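Local coordinates for protein putative isomerase YbhH (Escherichia coli, PDB 6OTV) that probably acts as an isomerase of the PrpF type, related to the diaminopimelate epimerases, at residues 198-203 against 294-299; 250-255 against 263-268; 5-10 against 342-347. All blocks are in the same frame, centred on the assembly; numbering follows the deposited sequence.

Contact 1. Residues 198-203 against 294-299; sequences VVIIPA and TVTRQI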
loop_
_atom_site.group_PDB
_atom_site.type_symbol
_atom_site.label_atom_id
_atom_site.label_comp_id
_atom_site.label_asym_id
_atom_site.label_seq_id
_atom_site.Cartn_x
_atom_site.Cartn_y
_atom_site.Cartn_z
ATOM N N VAL A 198 -11.701 3.218 -19.674
ATOM C CA VAL A 198 -11.776 2.958 -21.105
ATOM C C VAL A 198 -13.168 2.449 -21.447
ATOM O O VAL A 198 -13.877 1.894 -20.602
ATOM C CB VAL A 198 -10.709 1.944 -21.586
ATOM C CG1 VAL A 198 -9.302 2.420 -21.238
ATOM C CG2 VAL A 198 -10.980 0.560 -21.013
ATOM N N VAL A 199 -13.555 2.649 -22.703
ATOM C CA VAL A 199 -14.766 2.060 -23.261
ATOM C C VAL A 199 -14.332 1.128 -24.385
ATOM O O VAL A 199 -13.718 1.564 -25.367
ATOM C CB VAL A 199 -15.759 3.129 -23.750
ATOM C CG1 VAL A 199 -15.040 4.243 -24.498
ATOM C CG2 VAL A 199 -16.838 2.500 -24.615
ATOM N N ILE A 200 -14.628 -0.155 -24.224
ATOM C CA ILE A 200 -14.150 -1.188 -25.132
ATOM C C ILE A 200 -15.211 -1.424 -26.197
ATOM O O ILE A 200 -16.344 -1.805 -25.884
ATOM C CB ILE A 200 -13.824 -2.477 -24.365
ATOM C CG1 ILE A 200 -12.684 -2.207 -23.382
ATOM C CG2 ILE A 200 -13.476 -3.605 -25.322
ATOM C CD1 ILE A 200 -12.461 -3.305 -22.390
ATOM N N ILE A 201 -14.848 -1.190 -27.454
ATOM C CA ILE A 201 -15.774 -1.229 -28.579
ATOM C C ILE A 201 -15.255 -2.244 -29.586
ATOM O O ILE A 201 -14.101 -2.145 -30.007
ATOM C CB ILE A 201 -15.933 0.147 -29.250
ATOM C CG1 ILE A 201 -16.218 1.226 -28.204
ATOM C CG2 ILE A 201 -17.027 0.098 -30.314
ATOM C CD1 ILE A 201 -16.082 2.636 -28.729
ATOM N N PRO A 202 -16.058 -3.225 -30.000
ATOM C CA PRO A 202 -15.633 -4.118 -31.088
ATOM C C PRO A 202 -15.489 -3.354 -32.396
ATOM O O PRO A 202 -16.396 -2.630 -32.816
ATOM C CB PRO A 202 -16.762 -5.155 -31.159
ATOM C CG PRO A 202 -17.442 -5.081 -29.827
ATOM C CD PRO A 202 -17.332 -3.650 -29.399
ATOM N N ALA A 203 -14.334 -3.526 -33.045
ATOM C CA ALA A 203 -14.055 -2.792 -34.275
ATOM C C ALA A 203 -15.065 -3.122 -35.368
ATOM O O ALA A 203 -15.466 -2.241 -36.140
ATOM C CB ALA A 203 -12.634 -3.090 -34.750
ATOM N N THR A 294 -17.934 -9.331 -19.842
ATOM C CA THR A 294 -17.585 -8.179 -20.657
ATOM C C THR A 294 -17.800 -8.486 -22.137
ATOM O O THR A 294 -17.917 -9.643 -22.552
ATOM C CB THR A 294 -16.134 -7.761 -20.420
ATOM O OG1 THR A 294 -15.264 -8.855 -20.738
ATOM C CG2 THR A 294 -15.923 -7.345 -18.968
ATOM N N VAL A 295 -17.847 -7.418 -22.938
ATOM C CA VAL A 295 -18.014 -7.577 -24.377
ATOM C C VAL A 295 -16.815 -8.279 -25.002
ATOM O O VAL A 295 -16.920 -8.812 -26.114
ATOM C CB VAL A 295 -18.258 -6.207 -25.039
ATOM C CG1 VAL A 295 -16.961 -5.409 -25.120
ATOM C CG2 VAL A 295 -18.884 -6.380 -26.415
ATOM N N THR A 296 -15.675 -8.300 -24.304
ATOM C CA THR A 296 -14.495 -8.987 -24.818
ATOM C C THR A 296 -14.740 -10.484 -24.961
ATOM O O THR A 296 -14.177 -11.122 -25.859
ATOM C CB THR A 296 -13.299 -8.715 -23.900
ATOM O OG1 THR A 296 -13.138 -7.301 -23.736
ATOM C CG2 THR A 296 -12.025 -9.278 -24.493
ATOM N N ARG A 297 -15.591 -11.057 -24.108
ATOM C CA ARG A 297 -15.893 -12.481 -24.189
ATOM C C ARG A 297 -16.649 -12.847 -25.461
ATOM O O ARG A 297 -16.670 -14.024 -25.834
ATOM C CB ARG A 297 -16.700 -12.915 -22.967
ATOM C CG ARG A 297 -16.016 -12.644 -21.635
ATOM C CD ARG A 297 -14.878 -13.617 -21.390
ATOM N NE ARG A 297 -14.539 -13.701 -19.973
ATOM C CZ ARG A 297 -13.740 -14.625 -19.452
ATOM N NH1 ARG A 297 -13.196 -15.549 -20.230
ATOM N NH2 ARG A 297 -13.488 -14.629 -18.150
ATOM N N GLN A 298 -17.271 -11.875 -26.128
ATOM C CA GLN A 298 -17.962 -12.106 -27.390
ATOM C C GLN A 298 -17.068 -11.893 -28.605
ATOM O O GLN A 298 -17.532 -12.074 -29.735
ATOM C CB GLN A 298 -19.180 -11.184 -27.513
ATOM C CG GLN A 298 -20.089 -11.153 -26.301
ATOM C CD GLN A 298 -21.230 -10.166 -26.465
ATOM O OE1 GLN A 298 -21.354 -9.508 -27.501
ATOM N NE2 GLN A 298 -22.070 -10.057 -25.442
ATOM N N ILE A 299 -15.810 -11.501 -28.406
ATOM C CA ILE A 299 -14.910 -11.134 -29.493
ATOM C C ILE A 299 -13.737 -12.101 -29.598
ATOM O O ILE A 299 -13.408 -12.580 -30.689
ATOM C CB ILE A 299 -14.407 -9.679 -29.339
ATOM C CG1 ILE A 299 -15.587 -8.721 -29.154
ATOM C CG2 ILE A 299 -13.562 -9.268 -30.537
ATOM C CD1 ILE A 299 -16.633 -8.808 -30.248
#
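I200 and P202 on one strand meet V295, T296 and I299 in largely apolar packing: a short 3-10 turn, on the link between helix 279-290 and strand 306-312, rests against the end of strand 197-202. The partners sit one turn apart, V295 and T296 at its start and I299 just beyond it. The turn is held by backbone bonds from the N of residue i+3 back to the O of residue i, among them R297 N to T294 O at 3.1 Å and I299 N to T296 O at 3.0 Å.

V295 works with both methyls. CG1 lies between its own backbone N and carbonyl carbon (chi1 75°), the crowded position, and from there it meets I200 twice, at 3.7 Å from the carbonyl O and 3.9 Å from CG2. Its other branch, CG2, reaches P202 CG at 3.9 Å. The side chains of I200 and V295 run past each other in opposite directions.

In the two-lobed fold of diaminopimelate epimerase relatives, each lobe wraps strands around a central helix; here that helix is probably 279-290, and the turn follows closely after it. S288 of this helix packs on I200 and also hydrogen-bonds T296 OG1, which fixes the hydroxyl while I200 CG2 lies 4.0 Å from the same OG1. The backbone N of V295 is taken by T190 OG1 on strand 187-193, so the turn is tied to two neighbouring elements.

The side chains of I299 and P202 cross at about a right angle. Both torsions of I299 are near -55°, folding the chain so that CD1 comes 3.8 Å from P202 CB and equally close to P202 CG; I254 and P256 also touch this partly exposed isoleucine.

Contact 2. Residues 250-255 against 263-268; sequences KPVLIS and INVRYF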
loop_
_atom_site.group_PDB
_atom_site.type_symbol
_atom_site.label_atom_id
_atom_site.label_comp_id
_atom_site.label_asym_id
_atom_site.label_seq_id
_atom_site.Cartn_x
_atom_site.Cartn_y
_atom_site.Cartn_z
ATOM N N LYS A 250 -10.728 6.610 -22.493
ATOM C CA LYS A 250 -10.020 6.320 -23.731
ATOM C C LYS A 250 -10.758 5.219 -24.482
ATOM O O LYS A 250 -10.847 4.095 -23.976
ATOM C CB LYS A 250 -8.592 5.884 -23.440
ATOM C CG LYS A 250 -7.755 6.908 -22.700
ATOM C CD LYS A 250 -6.779 7.626 -23.625
ATOM C CE LYS A 250 -5.720 8.393 -22.826
ATOM N NZ LYS A 250 -6.328 9.326 -21.832
ATOM N N PRO A 251 -11.311 5.492 -25.664
ATOM C CA PRO A 251 -11.979 4.427 -26.422
ATOM C C PRO A 251 -10.967 3.476 -27.040
ATOM O O PRO A 251 -9.895 3.887 -27.493
ATOM C CB PRO A 251 -12.768 5.191 -27.493
ATOM C CG PRO A 251 -12.040 6.478 -27.651
ATOM C CD PRO A 251 -11.460 6.810 -26.306
ATOM N N VAL A 252 -11.308 2.189 -27.030
ATOM C CA VAL A 252 -10.433 1.133 -27.529
ATOM C C VAL A 252 -11.222 0.263 -28.493
ATOM O O VAL A 252 -12.212 -0.365 -28.099
ATOM C CB VAL A 252 -9.858 0.268 -26.395
ATOM C CG1 VAL A 252 -8.989 -0.826 -26.986
ATOM C CG2 VAL A 252 -9.072 1.123 -25.409
ATOM N N LEU A 253 -10.784 0.219 -29.749
ATOM C CA LEU A 253 -11.332 -0.729 -30.708
ATOM C C LEU A 253 -10.627 -2.071 -30.550
ATOM O O LEU A 253 -9.394 -2.131 -30.532
ATOM C CB LEU A 253 -11.169 -0.207 -32.134
ATOM C CG LEU A 253 -11.869 1.110 -32.471
ATOM C CD1 LEU A 253 -11.739 1.406 -33.957
ATOM C CD2 LEU A 253 -13.331 1.054 -32.060
ATOM N N ILE A 254 -11.403 -3.145 -30.422
ATOM C CA ILE A 254 -10.832 -4.469 -30.213
ATOM C C ILE A 254 -11.245 -5.397 -31.349
ATOM O O ILE A 254 -12.293 -5.232 -31.981
ATOM C CB ILE A 254 -11.228 -5.077 -28.850
ATOM C CG1 ILE A 254 -12.733 -5.343 -28.784
ATOM C CG2 ILE A 254 -10.784 -4.168 -27.713
ATOM C CD1 ILE A 254 -13.129 -6.289 -27.669
ATOM N N SER A 255 -10.388 -6.380 -31.600
ATOM C CA SER A 255 -10.601 -7.413 -32.600
ATOM C C SER A 255 -9.723 -8.597 -32.228
ATOM O O SER A 255 -8.793 -8.448 -31.425
ATOM C CB SER A 255 -10.267 -6.900 -34.013
ATOM O OG SER A 255 -8.894 -6.576 -34.136
ATOM N N ILE A 263 -5.641 -10.761 -28.012
ATOM C CA ILE A 263 -6.550 -9.752 -28.545
ATOM C C ILE A 263 -5.728 -8.714 -29.294
ATOM O O ILE A 263 -4.531 -8.550 -29.035
ATOM C CB ILE A 263 -7.374 -9.123 -27.389
ATOM C CG1 ILE A 263 -8.511 -8.247 -27.917
ATOM C CG2 ILE A 263 -6.472 -8.339 -26.465
ATOM C CD1 ILE A 263 -9.469 -7.796 -26.833
ATOM N N ASN A 264 -6.365 -8.027 -30.237
ATOM C CA ASN A 264 -5.766 -6.918 -30.963
ATOM C C ASN A 264 -6.555 -5.652 -30.655
ATOM O O ASN A 264 -7.788 -5.680 -30.592
ATOM C CB ASN A 264 -5.754 -7.191 -32.470
ATOM C CG ASN A 264 -5.390 -5.965 -33.284
ATOM O OD1 ASN A 264 -4.222 -5.583 -33.370
ATOM N ND2 ASN A 264 -6.394 -5.340 -33.886
ATOM N N VAL A 265 -5.851 -4.539 -30.451
ATOM C CA VAL A 265 -6.502 -3.314 -30.006
ATOM C C VAL A 265 -6.039 -2.134 -30.851
ATOM O O VAL A 265 -4.956 -2.138 -31.442
ATOM C CB VAL A 265 -6.251 -3.023 -28.505
ATOM C CG1 VAL A 265 -6.685 -4.202 -27.636
ATOM C CG2 VAL A 265 -4.793 -2.667 -28.258
ATOM N N ARG A 266 -6.897 -1.116 -30.903
ATOM C CA ARG A 266 -6.564 0.198 -31.445
ATOM C C ARG A 266 -6.924 1.220 -30.375
ATOM O O ARG A 266 -8.106 1.409 -30.069
ATOM C CB ARG A 266 -7.308 0.473 -32.753
ATOM C CG ARG A 266 -6.812 -0.357 -33.930
ATOM C CD ARG A 266 -5.346 -0.067 -34.218
ATOM N NE ARG A 266 -4.825 -0.853 -35.335
ATOM C CZ ARG A 266 -4.220 -2.032 -35.211
ATOM N NH1 ARG A 266 -4.057 -2.583 -34.015
ATOM N NH2 ARG A 266 -3.774 -2.666 -36.289
ATOM N N TYR A 267 -5.910 1.869 -29.812
ATOM C CA TYR A 267 -6.048 2.689 -28.612
ATOM C C TYR A 267 -6.181 4.156 -29.006
ATOM O O TYR A 267 -5.258 4.732 -29.591
ATOM C CB TYR A 267 -4.839 2.474 -27.699
ATOM C CG TYR A 267 -4.936 3.083 -26.317
ATOM C CD1 TYR A 267 -5.754 2.524 -25.345
ATOM C CD2 TYR A 267 -4.175 4.195 -25.973
ATOM C CE1 TYR A 267 -5.833 3.069 -24.073
ATOM C CE2 TYR A 267 -4.246 4.747 -24.703
ATOM C CZ TYR A 267 -5.076 4.180 -23.757
ATOM O OH TYR A 267 -5.150 4.726 -22.494
ATOM N N PHE A 268 -7.319 4.761 -28.682
ATOM C CA PHE A 268 -7.573 6.155 -29.019
ATOM C C PHE A 268 -7.347 7.050 -27.805
ATOM O O PHE A 268 -7.726 6.702 -26.682
ATOM C CB PHE A 268 -8.990 6.327 -29.570
ATOM C CG PHE A 268 -9.143 5.825 -30.979
ATOM C CD1 PHE A 268 -8.967 6.682 -32.055
ATOM C CD2 PHE A 268 -9.435 4.493 -31.232
ATOM C CE1 PHE A 268 -9.097 6.223 -33.356
ATOM C CE2 PHE A 268 -9.566 4.029 -32.531
ATOM C CZ PHE A 268 -9.397 4.895 -33.593
#
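The antiparallel beta hairpin of strands 250-255 and 263-267 pairs L253 with R266 and S255 with N264 through reciprocal backbone bonds, the shortest being R266 N to L253 O and N264 N to S255 O, both 2.7 Å. F268 N to P251 O extends the pairing past the last strand residue.

Between these lie the non-hydrogen-bonded pairs V252 with Y267 and I254 with V265, whose side chains share one face. I285 of helix 279-290, probably the central helix of this lobe, packs on V252, V265 and I263 there. V252 is split between two partners: CG1, anti to the backbone N (chi1 179°), meets V265 CB at 3.8 Å, and CG2 lies 3.6 Å from Y267 CD1. Further along, the aliphatic chain of K250 crosses the tyrosine, CG coming within 3.4 Å of Y267 OH, while its NZ bonds V247 O.

L253 points to the other face and meets F268, which with P251 packs on helix 221-237; L253 CD1 sits 3.7 Å from F268 CE2, and P251 O lies at the edge of the phenylalanine ring, in its plane.

At the hairpin's other end L253's face turns polar. N264 ND2 gives S255 OG a 2.8 Å bond, nearly in the amide plane and fairly straight (161° at the hydrogen), and also bonds G210 O. R266 NH1 makes a bent bond to N264 OD1 at 3.1 Å and comes to V265 O from above the carbonyl plane, with R266 NE on E212 O. Both ends of the buried amide are therefore engaged, which fixes its flip, and these neutral oxygens probably stabilise the guanidinium charge.

Contact 3. Residues 5-10 against 342-347; sequences PCVMMR and IFSGEV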
loop_
_atom_site.group_PDB
_atom_site.type_symbol
_atom_site.label_atom_id
_atom_site.label_comp_id
_atom_site.label_asym_id
_atom_site.label_seq_id
_atom_site.Cartn_x
_atom_site.Cartn_y
_atom_site.Cartn_z
ATOM N N PRO A 5 21.834 18.847 -12.288
ATOM C CA PRO A 5 22.165 17.424 -12.436
ATOM C C PRO A 5 21.040 16.673 -13.132
ATOM O O PRO A 5 19.856 16.929 -12.896
ATOM C CB PRO A 5 22.347 16.948 -10.989
ATOM C CG PRO A 5 22.674 18.186 -10.223
ATOM C CD PRO A 5 21.904 19.291 -10.887
ATOM N N CYS A 6 21.419 15.733 -13.994
ATOM C CA CYS A 6 20.436 15.035 -14.807
ATOM C C CYS A 6 20.959 13.655 -15.184
ATOM O O CYS A 6 22.168 13.439 -15.300
ATOM C CB CYS A 6 20.100 15.846 -16.061
ATOM S SG CYS A 6 18.884 15.090 -17.156
ATOM N N VAL A 7 20.027 12.722 -15.362
ATOM C CA VAL A 7 20.322 11.366 -15.806
ATOM C C VAL A 7 19.350 11.029 -16.928
ATOM O O VAL A 7 18.130 11.080 -16.729
ATOM C CB VAL A 7 20.200 10.337 -14.666
ATOM C CG1 VAL A 7 20.343 8.922 -15.211
ATOM C CG2 VAL A 7 21.236 10.595 -13.579
ATOM N N MET A 8 19.877 10.698 -18.104
ATOM C CA MET A 8 19.048 10.191 -19.189
ATOM C C MET A 8 18.969 8.678 -19.078
ATOM O O MET A 8 19.993 8.005 -18.923
ATOM C CB MET A 8 19.597 10.584 -20.561
ATOM C CG MET A 8 18.755 10.107 -21.733
ATOM S SD MET A 8 19.509 10.496 -23.329
ATOM C CE MET A 8 19.551 12.284 -23.262
ATOM N N MET A 9 17.756 8.152 -19.148
ATOM C CA MET A 9 17.536 6.718 -19.141
ATOM C C MET A 9 16.537 6.361 -20.227
ATOM O O MET A 9 15.619 7.131 -20.528
ATOM C CB MET A 9 17.005 6.217 -17.788
ATOM C CG MET A 9 17.868 6.554 -16.587
ATOM S SD MET A 9 17.204 5.808 -15.086
ATOM C CE MET A 9 17.552 4.074 -15.389
ATOM N N ARG A 10 16.730 5.188 -20.821
ATOM C CA ARG A 10 15.658 4.555 -21.574
ATOM C C ARG A 10 14.754 3.836 -20.585
ATOM O O ARG A 10 15.221 3.005 -19.797
ATOM C CB ARG A 10 16.203 3.580 -22.613
ATOM C CG ARG A 10 15.104 2.794 -23.334
ATOM C CD ARG A 10 15.665 1.744 -24.278
ATOM N NE ARG A 10 16.490 0.764 -23.576
ATOM C CZ ARG A 10 16.007 -0.240 -22.850
ATOM N NH1 ARG A 10 14.696 -0.400 -22.719
ATOM N NH2 ARG A 10 16.837 -1.082 -22.249
ATOM N N ILE A 342 21.679 5.785 -19.541
ATOM C CA ILE A 342 22.383 6.205 -20.748
ATOM C C ILE A 342 23.427 7.278 -20.443
ATOM O O ILE A 342 24.608 7.106 -20.742
ATOM C CB ILE A 342 21.387 6.683 -21.827
ATOM C CG1 ILE A 342 20.428 5.550 -22.199
ATOM C CG2 ILE A 342 22.132 7.197 -23.053
ATOM C CD1 ILE A 342 19.406 5.926 -23.252
ATOM N N PHE A 343 23.020 8.363 -19.783
ATOM C CA PHE A 343 23.875 9.533 -19.590
ATOM C C PHE A 343 23.687 10.050 -18.171
ATOM O O PHE A 343 22.558 10.349 -17.769
ATOM C CB PHE A 343 23.520 10.620 -20.614
ATOM C CG PHE A 343 24.646 11.568 -20.933
ATOM C CD1 PHE A 343 25.632 11.850 -20.003
ATOM C CD2 PHE A 343 24.706 12.186 -22.175
ATOM C CE1 PHE A 343 26.660 12.723 -20.302
ATOM C CE2 PHE A 343 25.732 13.063 -22.482
ATOM C CZ PHE A 343 26.711 13.332 -21.544
ATOM N N SER A 344 24.780 10.169 -17.417
ATOM C CA SER A 344 24.747 10.709 -16.065
ATOM C C SER A 344 25.708 11.884 -15.998
ATOM O O SER A 344 26.872 11.759 -16.394
ATOM C CB SER A 344 25.122 9.654 -15.023
ATOM O OG SER A 344 24.917 10.161 -13.718
ATOM N N GLY A 345 25.222 13.024 -15.512
ATOM C CA GLY A 345 26.059 14.205 -15.425
ATOM C C GLY A 345 25.304 15.501 -15.213
ATOM O O GLY A 345 24.396 15.575 -14.379
ATOM N N GLU A 346 25.672 16.534 -15.967
ATOM C CA GLU A 346 25.133 17.875 -15.783
ATOM C C GLU A 346 24.567 18.380 -17.103
ATOM O O GLU A 346 25.221 18.267 -18.145
ATOM C CB GLU A 346 26.221 18.827 -15.271
ATOM C CG GLU A 346 25.699 20.109 -14.649
ATOM C CD GLU A 346 25.235 19.921 -13.217
ATOM O OE1 GLU A 346 25.474 18.836 -12.646
ATOM O OE2 GLU A 346 24.637 20.866 -12.660
ATOM N N VAL A 347 23.358 18.936 -17.057
ATOM C CA VAL A 347 22.724 19.548 -18.220
ATOM C C VAL A 347 22.727 21.057 -18.026
ATOM O O VAL A 347 22.426 21.551 -16.934
ATOM C CB VAL A 347 21.293 19.018 -18.438
ATOM C CG1 VAL A 347 20.548 19.873 -19.461
ATOM C CG2 VAL A 347 21.336 17.572 -18.904
#
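I342 and F343 both face M8 in a classic beta bulge, where strand 332-344, near the C-terminal end of the chain, runs antiparallel to strand 3-11. M8 O takes two bonds, from I342 N at 2.9 Å and from F343 N, and M8 N returns one to F343 O.

From CB outward, the side chain of I342 meets M8 first: CB lies 3.5 Å from M8 O, the double acceptor of the bulge. There the chain forks: CG2 heads for the thioether of M8 and stops 4.2 Å from SD, a loose apolar touch, while CG1, beside its own backbone N, passes R10 N at 4.0 Å. With chi2 at 180° the chain stays extended, and CD1 ends 3.7 Å from R10 N and nearly as close to R10 CB. It thus lies along the arginine's root; the guanidinium itself goes on to T338 OG1 and G12 O through NH1.

Strand 3-11 is probably one of the strands wrapped round helix 94-106, consistent with the N-terminal lobe of diaminopimelate epimerase relatives, and F103 of that helix touches V7 and M9. Beyond S344 the partner strand turns a corner at G345, whose backbone angles (phi 164°, psi -135°) only glycine takes up readily. Pairing nevertheless continues, C6 and G345 exchanging backbone bonds. Past the corner, the side chains of E346 and P5 run alongside each other in the same direction, E346 OE2 3.6 Å from P5 CD. V347 CG2 meets C6 CB at 3.5 Å, with SG a little farther off.

Contacts 1 and 2 are buried and adjoin: strands 197-202 and 250-255 are parallel neighbours, with I201 N probably bonded to V252 O and I200 CG2 packed on I254 CD1. Contact 3 lies on the surface on the opposite side of the chain's centre, about 42 Å centre to centre from contact 1 and 35 Å from contact 2. Contacts 2 and 3 are both antiparallel strand pairings, one a local hairpin with regular register and a polar side-chain cluster, the other a bulged union of the two chain ends. Contact 1 is different in kind, relying on side-chain packing, without backbone pairing between its segments, to set a turn against a strand.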